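Local coordinates for stage II sporulation protein E (SpoIIE) (Moorella thermoacetica, PDB 3ZT9) that is probably a manganese-dependent PP2C-type phosphatase that acts as a signalling partner of the bacterial stressosome, at residues E29-A35 and L86-R92. Sequence-based numbering, arbitrary orientation.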
ATOM      1  N   GLU A  29      -7.160  -0.675  17.674  1.00 81.89           N
ATOM      2  CA  GLU A  29      -7.366   0.388  18.652  1.00 74.95           C
ATOM      3  C   GLU A  29      -7.355   1.791  18.014  1.00 71.97           C
ATOM      4  O   GLU A  29      -6.503   2.612  18.326  1.00 76.80           O
ATOM      5  CB  GLU A  29      -6.284   0.299  19.744  1.00 71.80           C
ATOM      6  CG  GLU A  29      -4.998   1.083  19.417  1.00 66.24           C
ATOM      7  CD  GLU A  29      -3.796   0.208  19.132  1.00 72.90           C
ATOM      8  OE1 GLU A  29      -3.715  -0.907  19.715  1.00 75.00           O
ATOM      9  OE2 GLU A  29      -2.935   0.651  18.325  1.00 77.19           O
ATOM     10  N   GLY A  30      -8.288   2.078  17.120  1.00 54.13           N
ATOM     11  CA  GLY A  30      -8.315   3.401  16.519  1.00 52.33           C
ATOM     12  C   GLY A  30      -7.105   3.747  15.653  1.00 41.90           C
ATOM     13  O   GLY A  30      -7.015   4.869  15.142  1.00 40.75           O
ATOM     14  N   VAL A  31      -6.183   2.800  15.488  1.00 29.89           N
ATOM     15  CA  VAL A  31      -5.101   2.936  14.497  1.00 23.64           C
ATOM     16  C   VAL A  31      -5.284   1.925  13.392  1.00 29.04           C
ATOM     17  O   VAL A  31      -5.348   0.721  13.643  1.00 32.30           O
ATOM     18  CB  VAL A  31      -3.709   2.657  15.063  1.00 22.05           C
ATOM     19  CG1 VAL A  31      -2.620   2.939  14.013  1.00 22.60           C
ATOM     20  CG2 VAL A  31      -3.456   3.486  16.355  1.00 29.99           C
ATOM     21  N   ILE A  32      -5.284   2.400  12.157  1.00 19.38           N
ATOM     22  CA  ILE A  32      -5.479   1.535  11.005  0.59 17.12           C
ATOM     23  C   ILE A  32      -4.180   1.474  10.201  1.00 20.47           C
ATOM     24  O   ILE A  32      -3.554   2.514   9.956  1.00 15.65           O
ATOM     25  CB  ILE A  32      -6.628   2.065  10.117  0.59 21.84           C
ATOM     26  CG1 ILE A  32      -7.918   2.156  10.933  0.59 28.42           C
ATOM     27  CG2 ILE A  32      -6.826   1.157   8.922  0.59 22.68           C
ATOM     28  CD1 ILE A  32      -9.147   2.428  10.125  0.59 49.19           C
ATOM     29  N   PHE A  33      -3.760   0.271   9.832  1.00 17.05           N
ATOM     30  CA  PHE A  33      -2.603   0.113   8.975  1.00 14.05           C
ATOM     31  C   PHE A  33      -3.058  -0.332   7.588  1.00 12.93           C
ATOM     32  O   PHE A  33      -3.923  -1.191   7.444  1.00 13.45           O
ATOM     33  CB  PHE A  33      -1.658  -0.927   9.545  1.00 20.30           C
ATOM     34  CG  PHE A  33      -1.066  -0.533  10.886  1.00 17.45           C
ATOM     35  CD1 PHE A  33      -1.826  -0.640  12.047  1.00 21.85           C
ATOM     36  CD2 PHE A  33       0.237  -0.075  10.978  1.00 18.85           C
ATOM     37  CE1 PHE A  33      -1.284  -0.287  13.298  1.00 27.64           C
ATOM     38  CE2 PHE A  33       0.783   0.251  12.216  1.00 22.94           C
ATOM     39  CZ  PHE A  33       0.017   0.132  13.375  1.00 23.05           C
ATOM     40  N   LEU A  34      -2.458   0.278   6.577  1.00 12.96           N
ATOM     41  CA  LEU A  34      -2.812  -0.017   5.191  1.00 11.24           C
ATOM     42  C   LEU A  34      -1.524  -0.294   4.459  1.00 11.67           C
ATOM     43  O   LEU A  34      -0.653   0.559   4.463  1.00 14.96           O
ATOM     44  CB  LEU A  34      -3.465   1.224   4.517  1.00 13.29           C
ATOM     45  CG  LEU A  34      -4.638   1.883   5.268  1.00 13.40           C
ATOM     46  CD1 LEU A  34      -4.950   3.212   4.599  1.00 22.45           C
ATOM     47  CD2 LEU A  34      -5.863   1.009   5.227  1.00 17.15           C
ATOM     48  N   ALA A  35      -1.412  -1.437   3.792  1.00 11.74           N
ATOM     49  CA  ALA A  35      -0.146  -1.768   3.169  1.00 13.34           C
ATOM     50  C   ALA A  35      -0.353  -2.436   1.830  1.00 12.80           C
ATOM     51  O   ALA A  35      -1.292  -3.236   1.655  1.00 12.43           O
ATOM     52  CB  ALA A  35       0.698  -2.715   4.095  1.00 16.17           C
ATOM     53  N   LEU A  86       3.554   1.327   3.536  1.00 11.80           N
ATOM     54  CA  LEU A  86       2.671   1.203   4.669  1.00 14.70           C
ATOM     55  C   LEU A  86       2.272   2.607   5.109  1.00 16.59           C
ATOM     56  O   LEU A  86       3.118   3.525   5.182  1.00 15.51           O
ATOM     57  CB  LEU A  86       3.422   0.514   5.802  1.00 13.17           C
ATOM     58  CG  LEU A  86       2.707   0.479   7.149  1.00 20.52           C
ATOM     59  CD1 LEU A  86       1.479  -0.340   7.016  1.00 25.87           C
ATOM     60  CD2 LEU A  86       3.661  -0.140   8.194  1.00 28.97           C
ATOM     61  N   CYS A  87       0.988   2.762   5.376  1.00 12.94           N
ATOM     62  CA  CYS A  87       0.438   3.995   5.961  0.76 13.80           C
ATOM     63  C   CYS A  87      -0.129   3.625   7.306  1.00 13.27           C
ATOM     64  O   CYS A  87      -0.862   2.645   7.429  1.00 16.27           O
ATOM     65  CB  CYS A  87      -0.736   4.552   5.145  0.76 16.17           C
ATOM     66  SG  CYS A  87      -0.340   5.263   3.557  0.76 17.40           S
ATOM     67  N   ARG A  88       0.168   4.422   8.313  1.00 12.91           N
ATOM     68  CA  ARG A  88      -0.356   4.152   9.650  1.00 13.93           C
ATOM     69  C   ARG A  88      -1.219   5.359   9.971  1.00 17.36           C
ATOM     70  O   ARG A  88      -0.717   6.467  10.019  1.00 16.56           O
ATOM     71  CB  ARG A  88       0.779   4.017  10.677  1.00 16.21           C
ATOM     72  CG  ARG A  88       0.308   3.865  12.153  1.00 18.63           C
ATOM     73  CD  ARG A  88       1.564   3.770  13.096  1.00 21.60           C
ATOM     74  NE  ARG A  88       1.248   3.404  14.481  1.00 29.29           N
ATOM     75  CZ  ARG A  88       0.774   4.249  15.384  1.00 34.36           C
ATOM     76  NH1 ARG A  88       0.535   5.516  15.057  1.00 26.46           N
ATOM     77  NH2 ARG A  88       0.527   3.832  16.616  1.00 43.65           N
ATOM     78  N   VAL A  89      -2.514   5.143  10.118  1.00 15.28           N
ATOM     79  CA  VAL A  89      -3.454   6.257  10.328  1.00 15.17           C
ATOM     80  C   VAL A  89      -4.028   6.208  11.722  1.00 14.81           C
ATOM     81  O   VAL A  89      -4.817   5.320  12.055  1.00 15.89           O
ATOM     82  CB  VAL A  89      -4.608   6.161   9.325  1.00 18.31           C
ATOM     83  CG1 VAL A  89      -5.454   7.425   9.375  1.00 22.71           C
ATOM     84  CG2 VAL A  89      -4.019   5.905   7.921  1.00 16.27           C
ATOM     85  N   ASP A  90      -3.608   7.141  12.558  1.00 17.65           N
ATOM     86  CA  ASP A  90      -4.070   7.200  13.910  1.00 18.20           C
ATOM     87  C   ASP A  90      -5.251   8.133  13.965  1.00 17.36           C
ATOM     88  O   ASP A  90      -5.083   9.307  14.174  1.00 19.28           O
ATOM     89  CB  ASP A  90      -2.912   7.745  14.736  1.00 27.48           C
ATOM     90  CG  ASP A  90      -3.143   7.674  16.191  1.00 30.16           C
ATOM     91  OD1 ASP A  90      -4.298   7.600  16.674  1.00 20.54           O
ATOM     92  OD2 ASP A  90      -2.097   7.746  16.873  1.00 40.06           O
ATOM     93  N   ARG A  91      -6.456   7.611  13.779  1.00 17.24           N
ATOM     94  CA  ARG A  91      -7.602   8.500  13.639  1.00 19.70           C
ATOM     95  C   ARG A  91      -7.961   9.199  14.946  1.00 26.94           C
ATOM     96  O   ARG A  91      -8.410  10.330  14.948  1.00 29.39           O
ATOM     97  CB  ARG A  91      -8.772   7.701  13.070  1.00 18.75           C
ATOM     98  CG  ARG A  91      -8.394   7.009  11.778  1.00 25.10           C
ATOM     99  CD  ARG A  91      -9.563   6.210  11.234  1.00 30.72           C
ATOM    100  NE  ARG A  91     -10.660   7.088  10.845  1.00 32.16           N
ATOM    101  CZ  ARG A  91     -11.924   6.969  11.243  1.00 32.51           C
ATOM    102  NH1 ARG A  91     -12.313   6.007  12.090  1.00 27.45           N
ATOM    103  NH2 ARG A  91     -12.805   7.841  10.780  1.00 38.27           N
ATOM    104  N   ARG A  92      -7.697   8.542  16.063  1.00 22.07           N
ATOM    105  CA  ARG A  92      -8.025   9.099  17.368  1.00 32.78           C
ATOM    106  C   ARG A  92      -7.131  10.301  17.696  1.00 36.81           C
ATOM    107  O   ARG A  92      -7.592  11.317  18.230  1.00 29.52           O
ATOM    108  CB  ARG A  92      -7.903   8.016  18.433  1.00 41.56           C
ATOM    109  CG  ARG A  92      -6.548   7.357  18.421  1.00 75.83           C
ATOM    110  CD  ARG A  92      -6.219   6.657  19.703  1.00 98.88           C
ATOM    111  NE  ARG A  92      -4.808   6.281  19.757  1.00111.53           N
ATOM    112  CZ  ARG A  92      -4.382   5.033  19.821  1.00119.57           C
ATOM    113  NH1 ARG A  92      -5.224   4.031  19.884  1.00121.32           N
ATOM    114  NH2 ARG A  92      -3.091   4.809  19.852  1.00121.41           N
TER
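Val31, Phe33 and Arg88 pack together on one face of an antiparallel strand pair, 31-39 beside 82-90, in one of the two sheets of the PP2C-like beta sandwich. Phe33 and the alkyl chain of Arg88 run alongside each other, with Arg88 CG 3.6 Å from Phe33 CE2; ring and guanidinium planes stand 85° apart, so they do not stack. Val31 CG1 sits over the centre of the Arg88 guanidinium, 3.8 Å above its plane. With CG opposite the backbone N (chi1 174°) and the chain extended to NE, Arg88 carries its methylenes past CE2 and CZ of Phe33 before its NH2 reaches a hydrogen bond with Asn62, which also bonds Glu29 OE2. An alanine in place of Arg88 would probably cost Phe33 CE2 and Val31 CG1 the cover that CG and CD give them and deprive Asn62 of its bond to NH2. Farther along this face, Leu86 CD1 meets the phenyl ring at its edge and touches Ala35 CB at 3.8 Å, where helix 43-60 covers Ala35.

Ile32, Leu34, Cys87 and Val89 point to the other face, where Leu34, Cys87 and Val89 pack on strand 144-148 of the second sheet. Between these two faces, Ile32 pairs with Val89 and Leu34 with Cys87 through reciprocal backbone hydrogen bonds. Past the strand ends, Arg91 forms a salt bridge with Glu141, a manganese ligand. Its backbone N closes the pairing on Gly30 O at 3.1 Å, a bent bond with an N-H...O angle of 139°.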